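PDB 1B77: protein (sliding clamp), which probably encircles duplex DNA as a ring of three identical subunits and tethers the replicative DNA polymerase to its template for processive synthesis. Local coordinates for residues S19-S24 and Y55-F60; T37-A42 and K105-P110; S65-D70 and I83-S88; D144-I149 and S166-D171; F180-A185 and I218-D223. All blocks are in the same frame, centred on the assembly; numbering follows the deposited sequence.

How the contacts relate
Contacts 1, 2 and 3 belong to the N-terminal half of the chain, contacts 4 and 5 to the C-terminal half. The segments of contacts 1 and 2 alternate along the sequence, and contact 3 is nested inside the loop that contact 2 closes. Contacts 1 and 3, with centres about 19 Å apart, touch where Phe60 packs on Ile83. Contacts 2 and 5, with centres about 16 Å apart, meet where strands 38-44 and 215-219 lie side by side, so one sheet spans both halves. Contacts 4 and 5 share the sheet of strands 165-171 and 178-183. Contacts 3 and 4, with centres about 49 Å apart, face different neighbouring subunits, as ring closure requires.

Contact 1 (S19-S24 and Y55-F60)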
# COMPACT_ATOMS: atom_id res chain seq x y z
N SER A 19 3.56 22.47 -5.45
CA SER A 19 3.22 22.14 -4.07
C SER A 19 2.66 23.32 -3.28
O SER A 19 2.06 23.13 -2.22
CB SER A 19 4.45 21.57 -3.36
OG SER A 19 5.55 22.47 -3.44
N GLY A 20 2.85 24.53 -3.79
CA GLY A 20 2.34 25.70 -3.10
C GLY A 20 1.38 26.46 -3.98
O GLY A 20 1.25 26.16 -5.16
N ILE A 21 0.69 27.44 -3.42
CA ILE A 21 -0.25 28.21 -4.22
C ILE A 21 -0.64 29.54 -3.59
O ILE A 21 -0.49 29.75 -2.38
CB ILE A 21 -1.54 27.40 -4.48
CG1 ILE A 21 -2.38 28.08 -5.57
CG2 ILE A 21 -2.34 27.27 -3.21
CD1 ILE A 21 -3.52 27.22 -6.05
N LEU A 22 -1.10 30.47 -4.42
CA LEU A 22 -1.57 31.74 -3.90
C LEU A 22 -3.06 31.78 -4.20
O LEU A 22 -3.47 31.70 -5.36
CB LEU A 22 -0.87 32.92 -4.60
CG LEU A 22 -1.43 34.31 -4.23
CD1 LEU A 22 -1.22 34.58 -2.73
CD2 LEU A 22 -0.75 35.39 -5.07
N LEU A 23 -3.88 31.85 -3.16
CA LEU A 23 -5.33 31.93 -3.35
C LEU A 23 -5.70 33.40 -3.30
O LEU A 23 -5.23 34.13 -2.43
CB LEU A 23 -6.06 31.17 -2.25
CG LEU A 23 -5.83 29.66 -2.16
CD1 LEU A 23 -6.52 29.13 -0.91
CD2 LEU A 23 -6.36 28.98 -3.41
N SER A 24 -6.54 33.83 -4.25
CA SER A 24 -6.99 35.22 -4.34
C SER A 24 -8.51 35.28 -4.24
O SER A 24 -9.21 34.38 -4.72
CB SER A 24 -6.55 35.85 -5.67
OG SER A 24 -5.13 35.86 -5.79
N TYR A 55 2.31 27.30 1.39
CA TYR A 55 3.58 26.67 1.03
C TYR A 55 3.39 25.19 0.71
O TYR A 55 4.00 24.67 -0.22
CB TYR A 55 4.57 26.80 2.19
CG TYR A 55 5.98 26.36 1.87
CD1 TYR A 55 6.79 27.11 1.03
CD2 TYR A 55 6.50 25.18 2.40
CE1 TYR A 55 8.10 26.70 0.72
CE2 TYR A 55 7.80 24.75 2.10
CZ TYR A 55 8.59 25.52 1.27
OH TYR A 55 9.88 25.13 1.00
N ASP A 56 2.54 24.52 1.49
CA ASP A 56 2.29 23.09 1.31
C ASP A 56 0.79 22.84 1.16
O ASP A 56 0.13 22.38 2.09
CB ASP A 56 2.81 22.30 2.52
CG ASP A 56 2.84 20.80 2.27
OD1 ASP A 56 2.13 20.30 1.37
OD2 ASP A 56 3.59 20.11 3.01
N LEU A 57 0.27 23.13 -0.03
CA LEU A 57 -1.14 22.98 -0.33
C LEU A 57 -1.68 21.58 -0.08
O LEU A 57 -2.77 21.42 0.47
CB LEU A 57 -1.39 23.36 -1.79
CG LEU A 57 -2.81 23.16 -2.32
CD1 LEU A 57 -3.79 23.89 -1.43
CD2 LEU A 57 -2.90 23.65 -3.76
N ASN A 58 -0.92 20.56 -0.45
CA ASN A 58 -1.40 19.20 -0.26
C ASN A 58 -1.68 18.84 1.19
O ASN A 58 -2.72 18.24 1.48
CB ASN A 58 -0.44 18.18 -0.84
CG ASN A 58 -1.14 16.87 -1.13
OD1 ASN A 58 -2.03 16.82 -1.99
ND2 ASN A 58 -0.74 15.81 -0.42
N SER A 59 -0.76 19.18 2.09
CA SER A 59 -0.94 18.87 3.51
C SER A 59 -2.08 19.69 4.10
O SER A 59 -2.77 19.24 5.02
CB SER A 59 0.36 19.14 4.30
OG SER A 59 1.41 18.32 3.83
N PHE A 60 -2.28 20.89 3.58
CA PHE A 60 -3.37 21.75 4.02
C PHE A 60 -4.68 21.05 3.68
O PHE A 60 -5.54 20.86 4.55
CB PHE A 60 -3.30 23.10 3.29
CG PHE A 60 -4.49 23.99 3.53
CD1 PHE A 60 -4.70 24.59 4.77
CD2 PHE A 60 -5.40 24.24 2.51
CE1 PHE A 60 -5.79 25.43 4.99
CE2 PHE A 60 -6.50 25.07 2.72
CZ PHE A 60 -6.69 25.67 3.96
O HOH W 1 1.68 20.41 -1.44
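Ser19 and Leu57 join through their backbones: Leu57 N donates to Ser19 O at 2.8 Å, approaching nearly along the C=O axis. Leu57 opens helix 57-64, where the first amides lack acceptors from a preceding turn, and the carbonyl just ahead of strand 21-23 supplies one. A water accepts from Asn58 N at 2.8 Å and donates both to Ser19 O and to Asp56 OD1. Asp56, the N-cap, takes the next amide itself, Ser59 N reaching its OD1 at 3.2 Å from above the carboxylate plane. A short acidic side chain suits this place, since it folds back over the helix start.

The tight part is the crossing at Gly20, which with no side chain lets Tyr55 O come within 3.5 Å of its CA, together with the buried pair beside it. There Leu57 holds CG anti to its backbone N (chi1 176°), which carries CD2 to 3.7 Å from Ile21 CG2. Both lie against Phe14 and Ala15 of helix 5-15, an apolar setting that suits aliphatic side chains. On the looser side, Ser19 and Tyr55 are exposed; the Tyr55 side chain starts away from the other segment and packs on Ala95 and Thr99.

Ser19 O thus serves two donors, while the negative charge of Asp56 would probably interact favourably with the helix dipole. The helix start is held by polar bonds, and its inner face by hydrocarbon.

Contact 2 (T37-A42 and K105-P110); sequences TTYAEA and KPIQFP
Tyr39, on strand 38-44, and Ile107, in the loop between strands 88-92 and 114-118, form a CH-pi contact reinforced by a hydrogen bond; the loop connects the two halves of the chain, consistent with the interdomain connector of this family. Ile107 CG1 sits over the centre of the Tyr39 ring, 3.5 Å from its centroid and only 8° off the normal. The ring swings away from its own N-H (chi1 169°), and the long flat side chain reaches across to the loop and delivers its hydroxyl there. That hydroxyl is used twice: Tyr39 OH accepts from Ile107 N at 3.2 Å and donates to Glu41 OE1 at 2.6 Å, on the anti lone pair of that oxygen. The acid therefore fixes the direction of the phenol proton and leaves OH to accept. Pro106, a rigid residue suited to an irregular loop, brings its CA to 3.3 Å from Tyr39 OH.

Around this pair, Tyr39 also leans on Met30 of strand 28-32 and Val217 of strand 215-219, the two neighbours of its own strand. Farther along the loop, Phe109 rests on Val217 and on Trp199 of strand 194-201, so the connector runs over one face of the central sheet.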
# COMPACT_ATOMS: atom_id res chain seq x y z
N THR A 37 6.50 25.04 -17.04
CA THR A 37 5.98 24.18 -18.10
C THR A 37 4.47 23.94 -18.09
O THR A 37 3.85 23.82 -19.15
CB THR A 37 6.66 22.81 -18.08
OG1 THR A 37 6.33 22.14 -16.85
CG2 THR A 37 8.16 22.97 -18.18
N THR A 38 3.88 23.85 -16.90
CA THR A 38 2.45 23.59 -16.80
C THR A 38 1.64 24.65 -16.04
O THR A 38 2.00 25.06 -14.94
CB THR A 38 2.20 22.21 -16.13
OG1 THR A 38 2.72 21.17 -16.97
CG2 THR A 38 0.72 21.97 -15.90
N TYR A 39 0.53 25.07 -16.64
CA TYR A 39 -0.37 26.06 -16.03
C TYR A 39 -1.77 25.45 -15.87
O TYR A 39 -2.20 24.65 -16.70
CB TYR A 39 -0.48 27.30 -16.93
CG TYR A 39 -1.58 28.29 -16.54
CD1 TYR A 39 -1.35 29.29 -15.59
CD2 TYR A 39 -2.83 28.24 -17.15
CE1 TYR A 39 -2.35 30.22 -15.26
CE2 TYR A 39 -3.84 29.16 -16.83
CZ TYR A 39 -3.59 30.15 -15.88
OH TYR A 39 -4.57 31.06 -15.57
N ALA A 40 -2.47 25.83 -14.80
CA ALA A 40 -3.81 25.32 -14.56
C ALA A 40 -4.69 26.41 -13.96
O ALA A 40 -4.23 27.25 -13.17
CB ALA A 40 -3.77 24.11 -13.63
N GLU A 41 -5.97 26.38 -14.33
CA GLU A 41 -6.93 27.35 -13.82
C GLU A 41 -8.32 26.75 -13.83
O GLU A 41 -8.62 25.83 -14.61
CB GLU A 41 -6.93 28.62 -14.68
CG GLU A 41 -7.33 28.40 -16.13
CD GLU A 41 -7.63 29.71 -16.85
OE1 GLU A 41 -6.84 30.66 -16.75
OE2 GLU A 41 -8.68 29.77 -17.53
N ALA A 42 -9.18 27.28 -12.97
CA ALA A 42 -10.54 26.78 -12.89
C ALA A 42 -11.46 27.70 -12.12
O ALA A 42 -11.04 28.39 -11.20
CB ALA A 42 -10.54 25.40 -12.23
N LYS A 105 -1.00 36.77 -13.12
CA LYS A 105 -2.20 37.02 -13.90
C LYS A 105 -2.51 35.77 -14.72
O LYS A 105 -1.61 35.05 -15.15
CB LYS A 105 -1.98 38.21 -14.84
CG LYS A 105 -0.89 38.00 -15.89
CD LYS A 105 -0.49 39.31 -16.57
CE LYS A 105 0.27 40.23 -15.62
NZ LYS A 105 0.78 41.48 -16.28
N PRO A 106 -3.80 35.49 -14.95
CA PRO A 106 -4.18 34.31 -15.73
C PRO A 106 -3.60 34.31 -17.14
O PRO A 106 -3.23 35.36 -17.67
CB PRO A 106 -5.70 34.38 -15.74
CG PRO A 106 -5.96 35.86 -15.63
CD PRO A 106 -4.99 36.26 -14.57
N ILE A 107 -3.51 33.14 -17.75
CA ILE A 107 -2.97 33.03 -19.09
C ILE A 107 -4.07 33.23 -20.12
O ILE A 107 -5.16 32.65 -20.01
CB ILE A 107 -2.32 31.65 -19.33
CG1 ILE A 107 -1.11 31.48 -18.41
CG2 ILE A 107 -1.91 31.51 -20.78
CD1 ILE A 107 0.01 32.47 -18.69
N GLN A 108 -3.79 34.06 -21.11
CA GLN A 108 -4.74 34.30 -22.18
C GLN A 108 -4.16 33.54 -23.37
O GLN A 108 -3.24 34.01 -24.03
CB GLN A 108 -4.84 35.80 -22.48
CG GLN A 108 -6.25 36.37 -22.33
CD GLN A 108 -6.88 36.08 -20.97
OE1 GLN A 108 -6.33 36.42 -19.93
NE2 GLN A 108 -8.05 35.44 -20.99
N PHE A 109 -4.70 32.35 -23.61
CA PHE A 109 -4.22 31.48 -24.69
C PHE A 109 -4.55 32.01 -26.08
O PHE A 109 -5.68 32.40 -26.37
CB PHE A 109 -4.81 30.08 -24.53
CG PHE A 109 -4.10 29.03 -25.34
CD1 PHE A 109 -2.87 28.53 -24.94
CD2 PHE A 109 -4.67 28.55 -26.52
CE1 PHE A 109 -2.21 27.56 -25.70
CE2 PHE A 109 -4.02 27.58 -27.29
CZ PHE A 109 -2.79 27.09 -26.88
N PRO A 110 -3.55 32.04 -26.98
CA PRO A 110 -3.78 32.53 -28.34
C PRO A 110 -4.78 31.70 -29.14
O PRO A 110 -5.17 30.61 -28.71
CB PRO A 110 -2.38 32.48 -28.96
CG PRO A 110 -1.70 31.37 -28.18
CD PRO A 110 -2.14 31.68 -26.78
O HOH W 2 -7.87 32.33 -18.82

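Contact 3 (S65-D70 and I83-S88); sequences SLVSDD and IADTRS
Ser68 and Asp85 are joined at one carboxylate oxygen. The sound bond is from Ser68 N, which donates to Asp85 OD1 at 3.1 Å, arriving from above the carboxylate plane, 51° out of it, at an N-H...O angle of 153°. Ser68 OG would be a second donor to Asp85 OD1, but their 2.4 Å separation is doubtful and carries no weight. A weak bond from Thr86 N, 2.8 Å from Asp85 OD1, comes from the turn itself. Aspartate suits this position because a carboxylate oxygen can accept more than one donor, and serine because its short hydroxyl lies beside its own amide and can turn to the same oxygen. A chi1 near -165° throws the Asp85 carboxylate out toward Ser68.

Its other oxygen lies against hydrocarbon on this side, Asp85 OD2 being 3.6 Å from Val67 CB, but it also accepts from Gln125 of the second subunit. Farther in, Val67 CG2 rests 4.1 Å from Ile83 CG2, the two branched side chains crossing at about a right angle. Ile83 carries the packing on to Phe60, Ile63 and Leu64 of helix 57-64.

Asp85 N also bonds Ser88 O at 2.9 Å, closing the tight turn of the hairpin between strands 81-84 and 88-92. Arg87 forms a salt bridge with Asp122 of the second subunit, and Ser88 pairs with a strand there, so the sheet continues across the boundary. The arrangement is that of a hairpin turn braced by a loop at a subunit interface, such as builds a ring-shaped processivity factor.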
# COMPACT_ATOMS: atom_id res chain seq x y z
N SER A 65 -9.66 17.31 5.54
CA SER A 65 -10.40 16.05 5.55
C SER A 65 -10.69 15.58 6.97
O SER A 65 -11.55 14.73 7.18
CB SER A 65 -9.60 14.97 4.81
OG SER A 65 -8.51 14.52 5.59
N LEU A 66 -9.99 16.16 7.95
CA LEU A 66 -10.14 15.79 9.35
C LEU A 66 -11.15 16.62 10.14
O LEU A 66 -11.38 16.35 11.32
CB LEU A 66 -8.79 15.84 10.07
CG LEU A 66 -7.69 14.93 9.51
CD1 LEU A 66 -6.40 15.14 10.29
CD2 LEU A 66 -8.14 13.48 9.59
N VAL A 67 -11.74 17.63 9.50
CA VAL A 67 -12.72 18.48 10.18
C VAL A 67 -14.07 18.48 9.46
O VAL A 67 -14.20 17.91 8.38
CB VAL A 67 -12.22 19.94 10.28
CG1 VAL A 67 -10.97 20.00 11.14
CG2 VAL A 67 -11.93 20.50 8.88
N SER A 68 -15.08 19.10 10.07
CA SER A 68 -16.41 19.16 9.48
C SER A 68 -16.34 19.75 8.08
O SER A 68 -15.66 20.76 7.85
CB SER A 68 -17.34 20.03 10.34
OG SER A 68 -17.38 19.56 11.68
N ASP A 69 -17.07 19.13 7.15
CA ASP A 69 -17.09 19.58 5.76
C ASP A 69 -17.46 21.06 5.61
O ASP A 69 -17.15 21.68 4.60
CB ASP A 69 -18.07 18.73 4.95
CG ASP A 69 -17.77 17.25 5.03
OD1 ASP A 69 -16.60 16.86 4.81
OD2 ASP A 69 -18.71 16.46 5.32
N ASP A 70 -18.12 21.63 6.62
CA ASP A 70 -18.51 23.03 6.55
C ASP A 70 -17.64 23.91 7.43
O ASP A 70 -18.02 25.03 7.79
CB ASP A 70 -19.99 23.19 6.94
CG ASP A 70 -20.22 23.04 8.43
OD1 ASP A 70 -19.82 22.00 8.99
OD2 ASP A 70 -20.81 23.97 9.03
N ILE A 83 -8.95 27.44 11.02
CA ILE A 83 -9.97 26.51 10.54
C ILE A 83 -10.88 26.20 11.72
O ILE A 83 -10.50 25.45 12.64
CB ILE A 83 -9.34 25.21 10.02
CG1 ILE A 83 -8.29 25.54 8.95
CG2 ILE A 83 -10.41 24.30 9.45
CD1 ILE A 83 -7.41 24.37 8.57
N ALA A 84 -12.07 26.78 11.70
CA ALA A 84 -13.04 26.61 12.78
C ALA A 84 -13.95 25.40 12.61
O ALA A 84 -14.76 25.33 11.69
CB ALA A 84 -13.89 27.88 12.91
N ASP A 85 -13.81 24.44 13.53
CA ASP A 85 -14.62 23.22 13.51
C ASP A 85 -15.59 23.26 14.70
O ASP A 85 -15.55 24.19 15.50
CB ASP A 85 -13.70 22.00 13.59
CG ASP A 85 -14.41 20.71 13.22
OD1 ASP A 85 -15.50 20.78 12.61
OD2 ASP A 85 -13.87 19.63 13.51
N THR A 86 -16.46 22.26 14.82
CA THR A 86 -17.45 22.23 15.91
C THR A 86 -16.89 22.52 17.31
O THR A 86 -17.25 23.53 17.91
CB THR A 86 -18.18 20.87 15.94
OG1 THR A 86 -18.68 20.57 14.63
CG2 THR A 86 -19.37 20.94 16.91
N ARG A 87 -16.02 21.66 17.82
CA ARG A 87 -15.44 21.87 19.15
C ARG A 87 -13.93 22.11 19.12
O ARG A 87 -13.29 22.14 20.17
CB ARG A 87 -15.67 20.67 20.06
CG ARG A 87 -17.00 19.99 19.97
CD ARG A 87 -16.84 18.67 19.25
NE ARG A 87 -17.91 17.73 19.55
CZ ARG A 87 -18.03 16.53 18.99
NH1 ARG A 87 -17.14 16.13 18.09
NH2 ARG A 87 -19.03 15.72 19.33
N SER A 88 -13.36 22.27 17.94
CA SER A 88 -11.92 22.47 17.86
C SER A 88 -11.55 23.50 16.82
O SER A 88 -12.39 23.98 16.06
CB SER A 88 -11.24 21.14 17.52
OG SER A 88 -11.79 20.59 16.34

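Contact 4 (D144-I149 and S166-D171); sequences DGKIVI and SLTLTD
Ile149 and Leu167 set their flat peptide groups in register: Ile149 N donates to Leu167 O at 2.8 Å and Leu167 N returns to Ile149 O at 2.9 Å, each N-H lying in the plane of the carbonyl it meets. The carboxylate of Asp171 is the other flat group, and Lys146 NZ reaches its OD1 at 2.6 Å in a salt bridge, nearly in line with the C-O bond; a long lysine can span to the acid at this exposed end.

The strands run antiparallel, the N-to-C directions of residues 146-149 and 166-171 lying 159° apart. A beta bulge interrupts the pairing, with Leu169 and Thr170 together opposite Ile147, whose O accepts from Leu169 N and whose N donates to Thr170 O. Gly145 has a positive phi (76°), which suits glycine. Aliphatic Ile147, Ile149 and Leu169 suit the more buried face: Leu169 CD1 sits 3.7 Å from Ile149 CG1, and Ile147 and Ile149 both pack on Ile140 of strand 137-143. Over the other side the Lys146 chain, bent at its last torsion (-62°), passes Thr168, its CD 3.4 Å from Thr168 CG2, tighter than usual. Thr170 OG1 turns elsewhere, to Thr116.

Ser166 and Leu167 pair with a strand of the third subunit, so the sheet runs on into it. Backbone bonds thus set the register, while the salt bridge would probably add a local electrostatic hold at the far end of the pair.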
# COMPACT_ATOMS: atom_id res chain seq x y z
N ASP A 144 -2.52 10.50 -42.06
CA ASP A 144 -3.58 9.84 -42.81
C ASP A 144 -4.98 10.38 -42.59
O ASP A 144 -5.94 9.62 -42.42
CB ASP A 144 -3.56 8.33 -42.51
CG ASP A 144 -2.31 7.65 -43.06
OD1 ASP A 144 -2.17 7.56 -44.30
OD2 ASP A 144 -1.47 7.21 -42.25
N GLY A 145 -5.11 11.71 -42.59
CA GLY A 145 -6.41 12.33 -42.40
C GLY A 145 -6.90 12.31 -40.96
O GLY A 145 -8.09 12.52 -40.71
N LYS A 146 -5.99 12.07 -40.02
CA LYS A 146 -6.35 12.04 -38.61
C LYS A 146 -5.28 12.70 -37.75
O LYS A 146 -4.14 12.88 -38.18
CB LYS A 146 -6.54 10.59 -38.16
CG LYS A 146 -7.68 9.89 -38.85
CD LYS A 146 -7.86 8.48 -38.32
CE LYS A 146 -9.18 7.90 -38.76
NZ LYS A 146 -10.32 8.71 -38.23
N ILE A 147 -5.66 13.09 -36.54
CA ILE A 147 -4.71 13.68 -35.61
C ILE A 147 -4.36 12.50 -34.74
O ILE A 147 -5.24 11.78 -34.27
CB ILE A 147 -5.35 14.78 -34.73
CG1 ILE A 147 -5.85 15.93 -35.61
CG2 ILE A 147 -4.31 15.32 -33.73
CD1 ILE A 147 -4.75 16.64 -36.35
N VAL A 148 -3.06 12.26 -34.54
CA VAL A 148 -2.64 11.14 -33.72
C VAL A 148 -1.62 11.53 -32.67
O VAL A 148 -0.90 12.51 -32.81
CB VAL A 148 -2.05 10.01 -34.58
CG1 VAL A 148 -3.07 9.55 -35.61
CG2 VAL A 148 -0.78 10.49 -35.27
N ILE A 149 -1.58 10.74 -31.60
CA ILE A 149 -0.64 10.94 -30.50
C ILE A 149 0.29 9.74 -30.48
O ILE A 149 -0.16 8.62 -30.29
CB ILE A 149 -1.34 11.01 -29.13
CG1 ILE A 149 -2.19 12.28 -29.03
CG2 ILE A 149 -0.31 10.96 -28.02
CD1 ILE A 149 -2.81 12.50 -27.66
N SER A 166 0.51 4.42 -29.80
CA SER A 166 -0.16 5.31 -30.73
C SER A 166 -1.66 5.35 -30.49
O SER A 166 -2.32 4.32 -30.42
CB SER A 166 0.13 4.86 -32.17
OG SER A 166 -0.42 5.79 -33.08
N LEU A 167 -2.19 6.57 -30.39
CA LEU A 167 -3.61 6.77 -30.15
C LEU A 167 -4.19 7.74 -31.18
O LEU A 167 -3.69 8.85 -31.37
CB LEU A 167 -3.82 7.34 -28.74
CG LEU A 167 -5.18 7.96 -28.38
CD1 LEU A 167 -6.27 6.90 -28.44
CD2 LEU A 167 -5.10 8.55 -26.98
N THR A 168 -5.26 7.31 -31.84
CA THR A 168 -5.94 8.12 -32.85
C THR A 168 -7.01 8.98 -32.17
O THR A 168 -7.79 8.49 -31.36
CB THR A 168 -6.62 7.22 -33.91
OG1 THR A 168 -5.64 6.36 -34.51
CG2 THR A 168 -7.28 8.06 -34.98
N LEU A 169 -7.04 10.26 -32.51
CA LEU A 169 -8.02 11.16 -31.90
C LEU A 169 -9.19 11.49 -32.82
O LEU A 169 -10.20 10.79 -32.82
CB LEU A 169 -7.32 12.44 -31.42
CG LEU A 169 -6.16 12.16 -30.45
CD1 LEU A 169 -5.51 13.46 -30.03
CD2 LEU A 169 -6.68 11.39 -29.25
N THR A 170 -9.05 12.56 -33.60
CA THR A 170 -10.10 13.00 -34.51
C THR A 170 -9.63 13.08 -35.96
O THR A 170 -8.44 12.90 -36.25
CB THR A 170 -10.61 14.39 -34.11
OG1 THR A 170 -9.52 15.32 -34.13
CG2 THR A 170 -11.21 14.36 -32.72
N ASP A 171 -10.57 13.37 -36.86
CA ASP A 171 -10.26 13.48 -38.28
C ASP A 171 -9.66 14.85 -38.55
O ASP A 171 -10.04 15.83 -37.93
CB ASP A 171 -11.52 13.31 -39.14
CG ASP A 171 -12.24 11.99 -38.89
OD1 ASP A 171 -11.56 10.94 -38.83
OD2 ASP A 171 -13.48 12.01 -38.77

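Contact 5 (F180-A185 and I218-D223); sequences FVINMA and IAMEAD
Phe180 and Met220 make a buried Met-aromatic contact that joins the sheet containing strand 215-219 to the sheet containing strand 178-183; the directions of residues 180-183 and 218-223 lie 109° apart. Met220 SD stands 4.5 Å from the centroid of the Phe180 ring, in an oblique position, and 3.3 Å from Phe180 CB. The methionine is extended beyond CG, which carries CE to 3.6 Å from Ile182 CD1; a flexible, polarisable chain suits a place between a ring and a branched aliphatic. Leu198 touches both Phe180 and Met220 from strand 194-201.

A single direct hydrogen bond crosses here, Glu221 N to Val181 O at 2.8 Å and nearly straight (172°), though tilted from the carbonyl plane. Val181 is flanked by two acids: Glu221 CG lies 3.7 Å from Val181 CG1, and Asp223 OD2 lies 3.5 Å from the same methyl. Glu221 bends at its second torsion (chi2 -51°), turning its carboxylate toward Asn183. There a water accepts from Asn183 N and donates to Ala219 O and to Glu221 OE2, the last at 2.6 Å.

The water thus gives three polar atoms a partner where the two backbones have diverged too far to pair directly. Sulfur and hydrocarbon fill the inner side, whereas the carboxylates of Glu221 and Asp223 belong to partly exposed residues at the margin, an arrangement consistent with keeping charge near solvent.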
# COMPACT_ATOMS: atom_id res chain seq x y z
N PHE A 180 3.78 18.33 -32.82
CA PHE A 180 3.95 19.00 -31.53
C PHE A 180 4.40 18.01 -30.48
O PHE A 180 3.74 17.00 -30.22
CB PHE A 180 2.63 19.66 -31.10
CG PHE A 180 2.13 20.72 -32.05
CD1 PHE A 180 2.74 21.97 -32.12
CD2 PHE A 180 1.04 20.46 -32.88
CE1 PHE A 180 2.26 22.95 -33.00
CE2 PHE A 180 0.56 21.44 -33.75
CZ PHE A 180 1.17 22.68 -33.81
N VAL A 181 5.54 18.30 -29.86
CA VAL A 181 6.13 17.44 -28.84
C VAL A 181 5.86 17.90 -27.41
O VAL A 181 6.09 19.07 -27.07
CB VAL A 181 7.66 17.34 -29.05
CG1 VAL A 181 8.26 16.38 -28.03
CG2 VAL A 181 7.95 16.91 -30.46
N ILE A 182 5.40 16.97 -26.58
CA ILE A 182 5.10 17.28 -25.19
C ILE A 182 5.82 16.36 -24.20
O ILE A 182 5.84 15.15 -24.38
CB ILE A 182 3.57 17.19 -24.92
CG1 ILE A 182 2.85 18.33 -25.65
CG2 ILE A 182 3.29 17.26 -23.42
CD1 ILE A 182 1.35 18.26 -25.55
N ASN A 183 6.44 16.96 -23.19
CA ASN A 183 7.13 16.19 -22.16
C ASN A 183 6.04 15.58 -21.29
O ASN A 183 5.30 16.30 -20.63
CB ASN A 183 8.04 17.11 -21.34
CG ASN A 183 8.65 16.41 -20.12
OD1 ASN A 183 8.84 15.18 -20.12
ND2 ASN A 183 8.97 17.18 -19.09
N MET A 184 5.94 14.26 -21.30
CA MET A 184 4.90 13.59 -20.54
C MET A 184 4.86 13.97 -19.06
O MET A 184 3.83 13.83 -18.41
CB MET A 184 5.04 12.08 -20.66
CG MET A 184 3.76 11.35 -20.32
SD MET A 184 2.60 11.18 -21.71
CE MET A 184 2.33 12.83 -22.20
N ALA A 185 5.98 14.45 -18.54
CA ALA A 185 6.04 14.82 -17.13
C ALA A 185 5.18 16.04 -16.83
O ALA A 185 4.93 16.35 -15.66
CB ALA A 185 7.48 15.08 -16.72
N ILE A 218 0.05 23.80 -21.46
CA ILE A 218 1.35 23.16 -21.36
C ILE A 218 2.28 23.60 -22.47
O ILE A 218 1.92 23.57 -23.65
CB ILE A 218 1.19 21.63 -21.39
CG1 ILE A 218 0.29 21.18 -20.24
CG2 ILE A 218 2.55 20.97 -21.30
CD1 ILE A 218 -0.23 19.77 -20.37
N ALA A 219 3.48 24.01 -22.08
CA ALA A 219 4.49 24.43 -23.04
C ALA A 219 4.97 23.21 -23.80
O ALA A 219 5.03 22.11 -23.25
CB ALA A 219 5.66 25.08 -22.31
N MET A 220 5.28 23.38 -25.08
CA MET A 220 5.75 22.26 -25.89
C MET A 220 7.26 22.34 -26.12
O MET A 220 7.86 23.40 -25.94
CB MET A 220 4.99 22.21 -27.21
CG MET A 220 3.50 21.92 -27.03
SD MET A 220 2.60 21.86 -28.59
CE MET A 220 1.27 20.83 -28.14
N GLU A 221 7.85 21.22 -26.50
CA GLU A 221 9.29 21.13 -26.72
C GLU A 221 9.85 21.86 -27.93
O GLU A 221 9.14 22.15 -28.89
CB GLU A 221 9.70 19.66 -26.77
CG GLU A 221 9.26 18.89 -25.54
CD GLU A 221 9.68 19.59 -24.27
OE1 GLU A 221 10.89 19.83 -24.10
OE2 GLU A 221 8.80 19.91 -23.44
N ALA A 222 11.15 22.14 -27.86
CA ALA A 222 11.86 22.83 -28.93
C ALA A 222 11.94 22.01 -30.21
O ALA A 222 12.03 22.56 -31.30
CB ALA A 222 13.27 23.21 -28.46
N ASP A 223 11.89 20.69 -30.07
CA ASP A 223 11.94 19.83 -31.25
C ASP A 223 10.60 19.72 -31.96
O ASP A 223 10.43 18.92 -32.88
CB ASP A 223 12.47 18.44 -30.88
CG ASP A 223 11.87 17.90 -29.60
OD1 ASP A 223 11.89 18.62 -28.57
OD2 ASP A 223 11.37 16.76 -29.63
O HOH W 3 6.32 19.75 -22.70